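Long-range contacts in MutT/nudix family protein (Enterococcus faecalis, PDB 2FML), which is of unknown function but combines a Nudix domain with an NrtR-type winged-helix domain, and so may sense a nucleotide-derived ligand and bind DNA: residues F68-L74 with T181-H186; V146-N150 with S161-I167; N150-H154 with K226-V230; L169-A174 with S187-I191. All blocks are in the same frame, centred on the assembly; numbering follows the deposited sequence.

Interaction 1 of 4, residues F68-L74 with T181-H186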
# COMPACT_ATOMS: atom_id res chain seq x y z
N PHE A 68 -20.70 -11.68 -10.45
CA PHE A 68 -20.57 -10.73 -11.54
C PHE A 68 -20.24 -11.35 -12.84
O PHE A 68 -19.42 -10.79 -13.57
CB PHE A 68 -19.49 -9.66 -11.18
CG PHE A 68 -19.85 -8.86 -9.94
CD1 PHE A 68 -20.83 -7.84 -10.00
CD2 PHE A 68 -19.26 -9.16 -8.71
CE1 PHE A 68 -21.18 -7.10 -8.83
CE2 PHE A 68 -19.61 -8.44 -7.55
CZ PHE A 68 -20.56 -7.41 -7.62
N ARG A 69 -20.88 -12.49 -13.15
CA ARG A 69 -20.87 -13.05 -14.48
C ARG A 69 -21.22 -12.02 -15.55
O ARG A 69 -22.21 -11.32 -15.44
CB ARG A 69 -21.86 -14.21 -14.59
CG ARG A 69 -21.78 -14.99 -15.88
CD ARG A 69 -23.05 -15.84 -16.06
NE ARG A 69 -23.17 -16.80 -14.98
CZ ARG A 69 -24.29 -17.42 -14.57
NH1 ARG A 69 -25.49 -17.16 -15.08
NH2 ARG A 69 -24.17 -18.28 -13.55
N ASN A 70 -20.38 -11.95 -16.59
CA ASN A 70 -20.62 -11.07 -17.72
C ASN A 70 -20.33 -9.58 -17.48
O ASN A 70 -20.44 -8.76 -18.38
CB ASN A 70 -22.05 -11.29 -18.28
CG ASN A 70 -22.21 -12.65 -18.96
OD1 ASN A 70 -21.24 -13.30 -19.33
ND2 ASN A 70 -23.46 -13.09 -19.12
N SER A 71 -19.94 -9.23 -16.27
CA SER A 71 -19.53 -7.89 -15.98
C SER A 71 -18.05 -7.75 -16.43
O SER A 71 -17.33 -8.72 -16.45
CB SER A 71 -19.68 -7.58 -14.48
OG SER A 71 -21.03 -7.54 -14.09
N TRP A 72 -17.64 -6.53 -16.76
CA TRP A 72 -16.25 -6.20 -16.98
C TRP A 72 -15.55 -5.93 -15.64
O TRP A 72 -16.17 -5.48 -14.68
CB TRP A 72 -16.08 -5.02 -17.97
CG TRP A 72 -16.69 -5.32 -19.30
CD1 TRP A 72 -17.99 -5.06 -19.68
CD2 TRP A 72 -16.07 -5.99 -20.42
NE1 TRP A 72 -18.20 -5.52 -20.96
CE2 TRP A 72 -17.04 -6.07 -21.45
CE3 TRP A 72 -14.78 -6.52 -20.66
CZ2 TRP A 72 -16.77 -6.67 -22.69
CZ3 TRP A 72 -14.52 -7.10 -21.90
CH2 TRP A 72 -15.50 -7.16 -22.91
N ALA A 73 -14.27 -6.25 -15.59
CA ALA A 73 -13.59 -6.36 -14.34
C ALA A 73 -12.09 -6.21 -14.59
O ALA A 73 -11.63 -6.46 -15.68
CB ALA A 73 -13.91 -7.75 -13.70
N LEU A 74 -11.31 -5.86 -13.57
CA LEU A 74 -9.84 -6.12 -13.65
C LEU A 74 -9.51 -7.60 -13.65
O LEU A 74 -10.26 -8.42 -13.05
CB LEU A 74 -9.03 -5.40 -12.52
CG LEU A 74 -9.32 -3.87 -12.40
CD1 LEU A 74 -8.91 -3.32 -11.03
CD2 LEU A 74 -8.63 -3.04 -13.55
N THR A 181 -21.23 -1.05 -15.55
CA THR A 181 -20.76 -0.98 -14.20
C THR A 181 -19.68 -2.07 -13.99
O THR A 181 -19.89 -3.25 -14.30
CB THR A 181 -21.97 -1.16 -13.16
OG1 THR A 181 -22.99 -0.15 -13.38
CG2 THR A 181 -21.49 -0.97 -11.74
N LEU A 182 -18.53 -1.69 -13.46
CA LEU A 182 -17.49 -2.65 -13.14
C LEU A 182 -17.93 -3.58 -12.03
O LEU A 182 -18.64 -3.14 -11.06
CB LEU A 182 -16.21 -1.93 -12.73
CG LEU A 182 -15.50 -1.20 -13.87
CD1 LEU A 182 -14.52 -0.15 -13.35
CD2 LEU A 182 -14.79 -2.21 -14.74
N ALA A 183 -17.54 -4.85 -12.18
CA ALA A 183 -17.63 -5.84 -11.12
C ALA A 183 -17.00 -5.40 -9.77
O ALA A 183 -16.04 -4.63 -9.71
CB ALA A 183 -16.98 -7.18 -11.59
N PHE A 184 -17.53 -5.96 -8.69
CA PHE A 184 -16.95 -5.79 -7.37
C PHE A 184 -16.83 -4.30 -7.03
O PHE A 184 -17.78 -3.55 -7.33
CB PHE A 184 -15.60 -6.52 -7.23
CG PHE A 184 -15.67 -8.01 -7.56
CD1 PHE A 184 -16.21 -8.90 -6.66
CD2 PHE A 184 -15.16 -8.50 -8.77
CE1 PHE A 184 -16.26 -10.29 -6.95
CE2 PHE A 184 -15.18 -9.82 -9.08
CZ PHE A 184 -15.75 -10.76 -8.14
N ASP A 185 -15.68 -3.91 -6.47
CA ASP A 185 -15.32 -2.53 -6.15
C ASP A 185 -14.21 -2.09 -7.11
O ASP A 185 -13.46 -1.19 -6.82
CB ASP A 185 -14.84 -2.42 -4.69
CG ASP A 185 -13.61 -3.30 -4.39
OD1 ASP A 185 -13.27 -4.18 -5.22
OD2 ASP A 185 -12.97 -3.13 -3.33
N HIS A 186 -14.16 -2.68 -8.30
CA HIS A 186 -13.10 -2.34 -9.29
C HIS A 186 -13.12 -0.90 -9.81
O HIS A 186 -12.10 -0.39 -10.22
CB HIS A 186 -13.09 -3.33 -10.45
CG HIS A 186 -12.68 -4.69 -10.03
ND1 HIS A 186 -12.42 -5.70 -10.93
CD2 HIS A 186 -12.44 -5.19 -8.79
CE1 HIS A 186 -12.05 -6.78 -10.25
NE2 HIS A 186 -12.06 -6.49 -8.96
O HOH W 1 -19.60 -4.55 -16.54

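Interaction 2 of 4, residues V146-N150 with S161-I167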
# COMPACT_ATOMS: atom_id res chain seq x y z
N VAL A 146 -11.17 -10.15 -23.34
CA VAL A 146 -10.08 -9.40 -22.75
C VAL A 146 -9.72 -8.31 -23.77
O VAL A 146 -9.50 -8.59 -24.93
CB VAL A 146 -8.83 -10.30 -22.30
CG1 VAL A 146 -8.10 -10.89 -23.50
CG2 VAL A 146 -7.88 -9.47 -21.45
N HIS A 147 -9.70 -7.07 -23.32
CA HIS A 147 -9.51 -5.97 -24.26
C HIS A 147 -8.79 -4.87 -23.57
O HIS A 147 -8.94 -4.66 -22.35
CB HIS A 147 -10.85 -5.40 -24.74
CG HIS A 147 -11.70 -6.36 -25.51
ND1 HIS A 147 -12.98 -6.71 -25.10
CD2 HIS A 147 -11.48 -7.01 -26.68
CE1 HIS A 147 -13.50 -7.55 -25.99
NE2 HIS A 147 -12.61 -7.76 -26.94
N TRP A 148 -8.07 -4.10 -24.37
CA TRP A 148 -7.54 -2.81 -23.97
C TRP A 148 -8.67 -1.81 -24.16
O TRP A 148 -9.05 -1.52 -25.29
CB TRP A 148 -6.35 -2.44 -24.89
CG TRP A 148 -5.07 -3.16 -24.56
CD1 TRP A 148 -4.42 -4.13 -25.32
CD2 TRP A 148 -4.26 -2.96 -23.39
NE1 TRP A 148 -3.29 -4.55 -24.66
CE2 TRP A 148 -3.16 -3.84 -23.49
CE3 TRP A 148 -4.38 -2.13 -22.25
CZ2 TRP A 148 -2.18 -3.90 -22.51
CZ3 TRP A 148 -3.39 -2.19 -21.28
CH2 TRP A 148 -2.28 -3.06 -21.44
N PHE A 149 -9.22 -1.30 -23.07
CA PHE A 149 -10.24 -0.27 -23.12
C PHE A 149 -9.59 1.09 -23.27
O PHE A 149 -8.61 1.41 -22.61
CB PHE A 149 -11.10 -0.30 -21.85
CG PHE A 149 -12.28 -1.27 -21.92
CD1 PHE A 149 -12.08 -2.64 -22.09
CD2 PHE A 149 -13.60 -0.80 -21.74
CE1 PHE A 149 -13.15 -3.52 -22.17
CE2 PHE A 149 -14.72 -1.68 -21.78
CZ PHE A 149 -14.48 -3.03 -22.03
N ASN A 150 -10.15 1.90 -24.14
CA ASN A 150 -9.80 3.30 -24.19
C ASN A 150 -10.08 4.00 -22.87
O ASN A 150 -11.19 3.94 -22.36
CB ASN A 150 -10.68 3.95 -25.22
CG ASN A 150 -9.91 4.73 -26.19
OD1 ASN A 150 -9.76 4.30 -27.36
ND2 ASN A 150 -9.32 5.86 -25.73
N SER A 161 -13.74 2.80 -22.50
CA SER A 161 -14.59 2.38 -23.58
C SER A 161 -13.99 1.33 -24.48
O SER A 161 -12.80 1.32 -24.72
CB SER A 161 -15.17 3.58 -24.37
OG SER A 161 -14.22 4.52 -24.81
N HIS A 162 -14.84 0.41 -24.93
CA HIS A 162 -14.52 -0.54 -25.96
C HIS A 162 -15.86 -0.83 -26.68
O HIS A 162 -16.86 -1.12 -26.01
CB HIS A 162 -13.94 -1.85 -25.40
CG HIS A 162 -13.55 -2.83 -26.47
ND1 HIS A 162 -14.33 -3.93 -26.80
CD2 HIS A 162 -12.49 -2.85 -27.32
CE1 HIS A 162 -13.76 -4.58 -27.81
NE2 HIS A 162 -12.65 -3.95 -28.14
N GLU A 163 -15.88 -0.75 -28.02
CA GLU A 163 -17.10 -0.99 -28.82
C GLU A 163 -18.28 -0.25 -28.13
O GLU A 163 -18.18 0.97 -27.94
CB GLU A 163 -17.37 -2.49 -29.05
CG GLU A 163 -16.48 -3.13 -30.18
CD GLU A 163 -16.45 -4.69 -30.11
OE1 GLU A 163 -17.42 -5.25 -29.56
OE2 GLU A 163 -15.47 -5.34 -30.57
N ASP A 164 -19.34 -0.98 -27.74
CA ASP A 164 -20.52 -0.36 -27.12
C ASP A 164 -20.52 -0.31 -25.60
O ASP A 164 -21.51 0.11 -24.99
CB ASP A 164 -21.80 -1.00 -27.63
CG ASP A 164 -22.36 -0.28 -28.85
OD1 ASP A 164 -23.17 0.68 -28.67
OD2 ASP A 164 -21.97 -0.66 -29.99
N VAL A 165 -19.40 -0.71 -25.01
CA VAL A 165 -19.21 -0.69 -23.58
C VAL A 165 -18.70 0.67 -23.15
O VAL A 165 -17.79 1.23 -23.78
CB VAL A 165 -18.22 -1.81 -23.12
CG1 VAL A 165 -18.12 -1.86 -21.56
CG2 VAL A 165 -18.67 -3.15 -23.73
N GLU A 166 -19.30 1.20 -22.09
CA GLU A 166 -19.06 2.55 -21.60
C GLU A 166 -19.17 2.56 -20.08
O GLU A 166 -20.22 2.31 -19.52
CB GLU A 166 -20.06 3.56 -22.19
CG GLU A 166 -19.88 5.01 -21.70
CD GLU A 166 -21.24 5.77 -21.50
OE1 GLU A 166 -22.03 5.48 -20.55
OE2 GLU A 166 -21.53 6.68 -22.31
N ILE A 167 -18.04 2.83 -19.45
CA ILE A 167 -17.89 2.91 -18.02
C ILE A 167 -17.28 4.25 -17.71
O ILE A 167 -16.19 4.56 -18.20
CB ILE A 167 -16.93 1.81 -17.48
CG1 ILE A 167 -17.48 0.41 -17.85
CG2 ILE A 167 -16.56 2.12 -15.97
CD1 ILE A 167 -16.47 -0.65 -17.83
O HOH W 2 -12.90 6.23 -23.47

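Interaction 3 of 4, residues N150-H154 with K226-V230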
# COMPACT_ATOMS: atom_id res chain seq x y z
N ASN A 150 -10.15 1.90 -24.14
CA ASN A 150 -9.80 3.30 -24.19
C ASN A 150 -10.08 4.00 -22.87
O ASN A 150 -11.19 3.94 -22.36
CB ASN A 150 -10.68 3.95 -25.22
CG ASN A 150 -9.91 4.73 -26.19
OD1 ASN A 150 -9.76 4.30 -27.36
ND2 ASN A 150 -9.32 5.86 -25.73
N LEU A 151 -9.09 4.69 -22.35
CA LEU A 151 -9.27 5.43 -21.11
C LEU A 151 -9.08 6.96 -21.34
O LEU A 151 -8.00 7.43 -21.71
CB LEU A 151 -8.32 4.86 -20.07
CG LEU A 151 -7.94 5.81 -18.93
CD1 LEU A 151 -9.09 6.07 -17.93
CD2 LEU A 151 -6.69 5.25 -18.23
N GLU A 152 -10.11 7.75 -21.08
CA GLU A 152 -10.06 9.18 -21.32
C GLU A 152 -10.56 9.98 -20.11
O GLU A 152 -11.61 9.65 -19.52
CB GLU A 152 -10.89 9.48 -22.57
CG GLU A 152 -10.93 10.89 -22.96
CD GLU A 152 -10.75 11.08 -24.44
OE1 GLU A 152 -11.45 10.39 -25.23
OE2 GLU A 152 -9.92 11.94 -24.83
N ARG A 153 -9.80 11.01 -19.73
CA ARG A 153 -10.23 11.98 -18.72
C ARG A 153 -11.03 13.19 -19.26
O ARG A 153 -10.59 13.90 -20.19
CB ARG A 153 -9.06 12.49 -17.90
CG ARG A 153 -9.56 13.34 -16.75
CD ARG A 153 -8.42 13.83 -15.92
NE ARG A 153 -8.85 14.71 -14.84
CZ ARG A 153 -8.10 15.05 -13.79
NH1 ARG A 153 -6.85 14.61 -13.66
NH2 ARG A 153 -8.61 15.82 -12.86
N HIS A 154 -12.20 13.41 -18.66
CA HIS A 154 -13.02 14.59 -18.95
C HIS A 154 -13.35 15.28 -17.63
O HIS A 154 -14.33 14.93 -16.98
CB HIS A 154 -14.33 14.18 -19.66
CG HIS A 154 -14.11 13.55 -21.00
ND1 HIS A 154 -14.21 12.19 -21.21
CD2 HIS A 154 -13.76 14.08 -22.20
CE1 HIS A 154 -13.96 11.91 -22.48
NE2 HIS A 154 -13.66 13.04 -23.10
N LYS A 226 -2.89 13.63 -20.89
CA LYS A 226 -3.95 12.58 -20.84
C LYS A 226 -4.37 12.28 -19.37
O LYS A 226 -5.55 12.05 -19.10
CB LYS A 226 -3.57 11.24 -21.55
CG LYS A 226 -3.45 11.23 -23.11
CD LYS A 226 -4.20 12.35 -23.81
CE LYS A 226 -5.56 11.98 -24.38
NZ LYS A 226 -6.04 12.99 -25.44
N PHE A 227 -3.41 12.27 -18.45
CA PHE A 227 -3.72 12.16 -17.01
C PHE A 227 -4.31 13.44 -16.39
O PHE A 227 -5.16 13.35 -15.49
CB PHE A 227 -2.53 11.63 -16.23
CG PHE A 227 -2.28 10.17 -16.44
CD1 PHE A 227 -3.08 9.20 -15.80
CD2 PHE A 227 -1.29 9.76 -17.30
CE1 PHE A 227 -2.88 7.84 -15.99
CE2 PHE A 227 -1.05 8.41 -17.48
CZ PHE A 227 -1.85 7.43 -16.85
N LEU A 228 -3.87 14.59 -16.89
CA LEU A 228 -4.33 15.90 -16.40
C LEU A 228 -5.68 16.24 -16.97
O LEU A 228 -6.47 16.90 -16.33
CB LEU A 228 -3.28 17.00 -16.68
CG LEU A 228 -2.04 16.86 -15.77
CD1 LEU A 228 -0.83 17.67 -16.22
CD2 LEU A 228 -2.36 17.14 -14.30
N GLY A 229 -5.95 15.75 -18.18
CA GLY A 229 -7.22 15.98 -18.86
C GLY A 229 -7.21 17.32 -19.55
O GLY A 229 -8.24 17.94 -19.74
N VAL A 230 -6.01 17.77 -19.93
CA VAL A 230 -5.81 19.01 -20.63
C VAL A 230 -5.17 18.75 -22.04
O VAL A 230 -4.69 17.66 -22.34
CB VAL A 230 -4.89 19.98 -19.81
CG1 VAL A 230 -5.45 20.26 -18.42
CG2 VAL A 230 -3.48 19.43 -19.71

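Interaction 4 of 4, residues L169-A174 with S187-I191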
# COMPACT_ATOMS: atom_id res chain seq x y z
N LEU A 169 -16.50 6.92 -14.52
CA LEU A 169 -16.21 6.98 -13.11
C LEU A 169 -15.87 8.39 -12.66
O LEU A 169 -15.07 9.09 -13.30
CB LEU A 169 -15.00 6.07 -12.76
CG LEU A 169 -15.05 4.61 -13.22
CD1 LEU A 169 -13.71 3.85 -12.96
CD2 LEU A 169 -16.35 3.93 -12.68
N ASP A 170 -16.39 8.74 -11.49
CA ASP A 170 -16.09 9.98 -10.79
C ASP A 170 -14.76 9.86 -10.04
O ASP A 170 -14.66 9.01 -9.15
CB ASP A 170 -17.20 10.34 -9.79
CG ASP A 170 -17.03 11.74 -9.20
OD1 ASP A 170 -16.02 12.05 -8.52
OD2 ASP A 170 -17.91 12.58 -9.45
N LEU A 171 -13.77 10.67 -10.41
CA LEU A 171 -12.47 10.66 -9.77
C LEU A 171 -12.43 10.98 -8.29
O LEU A 171 -11.45 10.61 -7.64
CB LEU A 171 -11.44 11.54 -10.50
CG LEU A 171 -10.91 10.98 -11.82
CD1 LEU A 171 -10.12 12.05 -12.59
CD2 LEU A 171 -10.13 9.61 -11.65
N LYS A 172 -13.46 11.64 -7.76
CA LYS A 172 -13.46 11.98 -6.33
C LYS A 172 -14.29 11.01 -5.47
O LYS A 172 -13.95 10.81 -4.30
CB LYS A 172 -13.87 13.45 -6.06
CG LYS A 172 -13.18 14.53 -6.93
CD LYS A 172 -11.63 14.55 -6.69
CE LYS A 172 -10.77 14.50 -8.01
NZ LYS A 172 -9.41 13.88 -7.71
N THR A 173 -15.32 10.38 -6.01
CA THR A 173 -16.19 9.48 -5.20
C THR A 173 -16.26 8.05 -5.67
O THR A 173 -16.92 7.22 -5.02
CB THR A 173 -17.63 9.93 -5.24
OG1 THR A 173 -18.05 9.81 -6.60
CG2 THR A 173 -17.80 11.42 -4.77
N ALA A 174 -15.61 7.77 -6.83
CA ALA A 174 -15.68 6.47 -7.51
C ALA A 174 -17.09 6.10 -7.94
O ALA A 174 -17.29 4.99 -8.39
CB ALA A 174 -15.07 5.32 -6.64
N SER A 187 -14.28 -0.25 -9.74
CA SER A 187 -14.31 1.18 -10.06
C SER A 187 -13.46 2.01 -9.07
O SER A 187 -12.73 2.95 -9.48
CB SER A 187 -15.77 1.66 -10.01
OG SER A 187 -15.97 1.96 -8.67
N GLU A 188 -13.52 1.63 -7.77
CA GLU A 188 -12.66 2.25 -6.77
C GLU A 188 -11.20 2.00 -6.97
O GLU A 188 -10.39 2.78 -6.56
CB GLU A 188 -12.98 1.79 -5.32
CG GLU A 188 -14.25 2.32 -4.73
CD GLU A 188 -14.66 1.46 -3.57
OE1 GLU A 188 -13.81 1.36 -2.67
OE2 GLU A 188 -15.78 0.86 -3.59
N ILE A 189 -10.89 0.80 -7.41
CA ILE A 189 -9.54 0.41 -7.70
C ILE A 189 -8.97 1.17 -8.94
O ILE A 189 -7.83 1.62 -8.92
CB ILE A 189 -9.39 -1.14 -7.89
CG1 ILE A 189 -10.12 -2.00 -6.81
CG2 ILE A 189 -7.92 -1.46 -8.11
CD1 ILE A 189 -9.76 -3.54 -6.90
N ILE A 190 -9.75 1.31 -10.00
CA ILE A 190 -9.27 2.07 -11.17
C ILE A 190 -9.04 3.56 -10.88
O ILE A 190 -8.00 4.16 -11.27
CB ILE A 190 -10.18 1.84 -12.39
CG1 ILE A 190 -9.93 0.41 -12.84
CG2 ILE A 190 -9.83 2.86 -13.60
CD1 ILE A 190 -10.88 -0.17 -13.79
N ILE A 191 -9.99 4.16 -10.18
CA ILE A 191 -9.86 5.53 -9.68
C ILE A 191 -8.62 5.67 -8.78
O ILE A 191 -7.85 6.62 -8.91
CB ILE A 191 -11.17 5.93 -8.95
CG1 ILE A 191 -12.32 6.00 -9.96
CG2 ILE A 191 -11.06 7.19 -8.11
CD1 ILE A 191 -12.23 7.04 -10.93

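Interaction 1 of 4, residues F68-L74 with T181-H186
With CG beside the backbone N in both residues (chi1 -61° in Phe68, -56° in Phe184), the two phenyl rings are brought together. The edge of Phe68 points at the face of Phe184 in a T-shaped pair, centroids 4.8 Å apart and planes inclined at 61°; Phe68 CD2 sits over the middle of the Phe184 ring. The face of Phe68 serves a different part of 181-186: Phe184 N lies above its centre, and Ala183 CA makes a CH-pi contact nearer its rim, 4.2 Å from the ring centroid. Ala183 CB continues the apolar seam, 3.6 Å from Phe68 CB, and also touches Ala73 CB. Segment 68-74 runs through a type II turn, Phe68 to Ser71, into strand 72-78 of the Nudix beta sheet, while 181-186 is the loop leading into helix 186-200, with a type II' turn from Ala183 to His186 that runs into the first residue of the helix. The two backbones are joined directly by Ala183 N to Trp72 O, a nearly straight bond of 2.9 Å. Water 1 adds a bridge, accepting from Trp72 N and donating to Thr181 O at 2.6 Å. At the other end, His186 ND1 accepts from Leu74 N at 2.9 Å, the donor tilted out of the imidazole plane, and Leu74 CD1 lies over one face of that ring. This bond makes ND1 the acceptor and helps fix the ring's rotation, leaving NE2 to hydrogen-bond a glycerol, probably from the crystallisation liquor.

Interaction 2 of 4, residues V146-N150 with S161-I167
Aromatic contacts dominate between His147, Phe149 and His162. The imidazoles of His147 and His162 stack face to face, centroids 3.8 Å apart and planes within 16° of parallel, with His162 CE1 over the centre of the His147 ring. His147 CB adds a CH-pi contact to the same face of His162. The third ring is met through a methylene: His162 CB stands over the middle of Phe149, 3.5 Å from the ring centroid and almost on its normal. His162 serves both neighbours because its CG is anti to the backbone N (chi1 -178°), which carries the imidazole out to His147 while CB stays over Phe149. The apolar contacts lie along the Phe149 rim, where Val165 CG1 approaches CE2 in the ring plane at 3.4 Å; Ile167 CD1 makes a looser contact with the same atom. Strand 143-154 forms a beta hairpin with strand 157-162 at one side of the Nudix sheet, and a type II' turn from His162 to Val165 leads on into strand 165-170. Backbone polar contacts tie the hairpin at Asn150 and Ser161, an antiparallel hydrogen-bonded pair: Asn150 N donates to Ser161 O and Ser161 N to Asn150 O, both 2.8 Å long, the former bent, with an N-H...O angle of 134°. Phe149 CA also sends a CA-H...O contact to Ser161 O. Water 2 closes a small bridge, donating to Asn150 O at 3.1 Å while lying 2.5 Å from Ser161 OG. Farther out, Trp148 points its indole NE1 to Glu135 O.

Interaction 3 of 4, residues N150-H154 with K226-V230
A single arginine spans this surface contact between the end of strand 143-154 in the Nudix sheet and the C-terminal end of helix 217-228: Arg153 reaches over to the backbone carbonyls of Phe227 and Leu228. Its chain, extended from CG to NE with CG anti to the backbone N (chi1 -172°), carries NH1 across to the last helical turn. NH1 donates to Phe227 O at 2.8 Å, with an N-H...O angle of 157°; the acceptor lies close to the guanidinium plane and the donor lies in the carbonyl plane. Leu228 O instead sits above one guanidinium face, 3.5 Å from CZ. NE is turned to Gly155 O, outside the two segments, and the group is thus held through NE as well as NH1. The aliphatic part of Arg153 packs on backbone: CB lies 3.7 Å from Lys226 O, and CD 3.8 Å from CA of Gly229, whose positive phi takes the chain out of the helix. Beside it, Glu152 OE2 and Lys226 NZ are 4.1 Å apart, opposite charges beyond salt-bridge distance whose attraction is probably modest. A positive guanidinium beside the last carbonyls of a helix is probably favoured by the partial negative charge at that helix end. An arginine donating to a carbonyl in the last turn of a helix here joins the Nudix fold to the winged-helix domain, consistent with an NrtR-like architecture.

Interaction 4 of 4, residues L169-A174 with S187-I191
Ile191 fills the tight side of this contact, its CD1 wedged between Leu169 CB at 3.5 Å and Leu171 CD2 at 3.4 Å, both closer than usual for carbon pairs. With CG1 beside the backbone N (chi1 -66°) and CD1 bent back (chi2 -67°), one branch reaches the two leucines while CG2 lies against Leu171 O, 3.5 Å away. Leu169 extends the apolar patch along the helix: CD2 packs on Ser187 CB, and CD1 makes a longer contact with Ile190 CG2. Beyond the segments, Ile190 and Ile191 also touch Ile158, and this face of helix 186-200 packs on strand 157-162 of the Nudix sheet. On the more exposed side, Ala174 sets its CB on the Glu188 methylene CG at 3.6 Å, without the interlocking seen at Ile191. Ser187 OG lies 3.3 Å from Ala174 O, at best a weak hydrogen bond, because its proton has another acceptor within reach. The loop carrying Ala174 is shaped largely from within. Asp170 OD1 takes Lys172 N at 2.7 Å in an Asx turn and Thr173 N from above the carboxylate plane, while Ala174 N bonds to Asp170 O. Between the two segments the contact is mainly aliphatic; a hydrogen bond from Asn195 ND2 to Leu171 O ties the loop to the same helix farther on, and polar bonds inside 169-174 probably set the curve that places Ala174 near Glu188.

Interactions 1 and 4 follow one another at the start of helix 186-200 and touch: Leu182 CD1 lies 3.6 Å from Ser187 CA, and Leu74 CD2 lies 3.7 Å from Ile190 CD1. Interaction 1 also meets interaction 2, where Trp72 CH2 comes within 3.4 Å of His147 ND1 and Trp72 CD2 packs against Phe149 CZ; their centres are about 13 Å apart. Strand 143-154 carries interaction 2 onward to interaction 3 through the shared Asn150. Interactions 3 and 4 meet where Arg153 NE rests 3.7 Å from Leu171 CD1. The glycerol bound at His186 lies by interaction 1, whose centre is about 22 Å from that of the interdomain interaction 3.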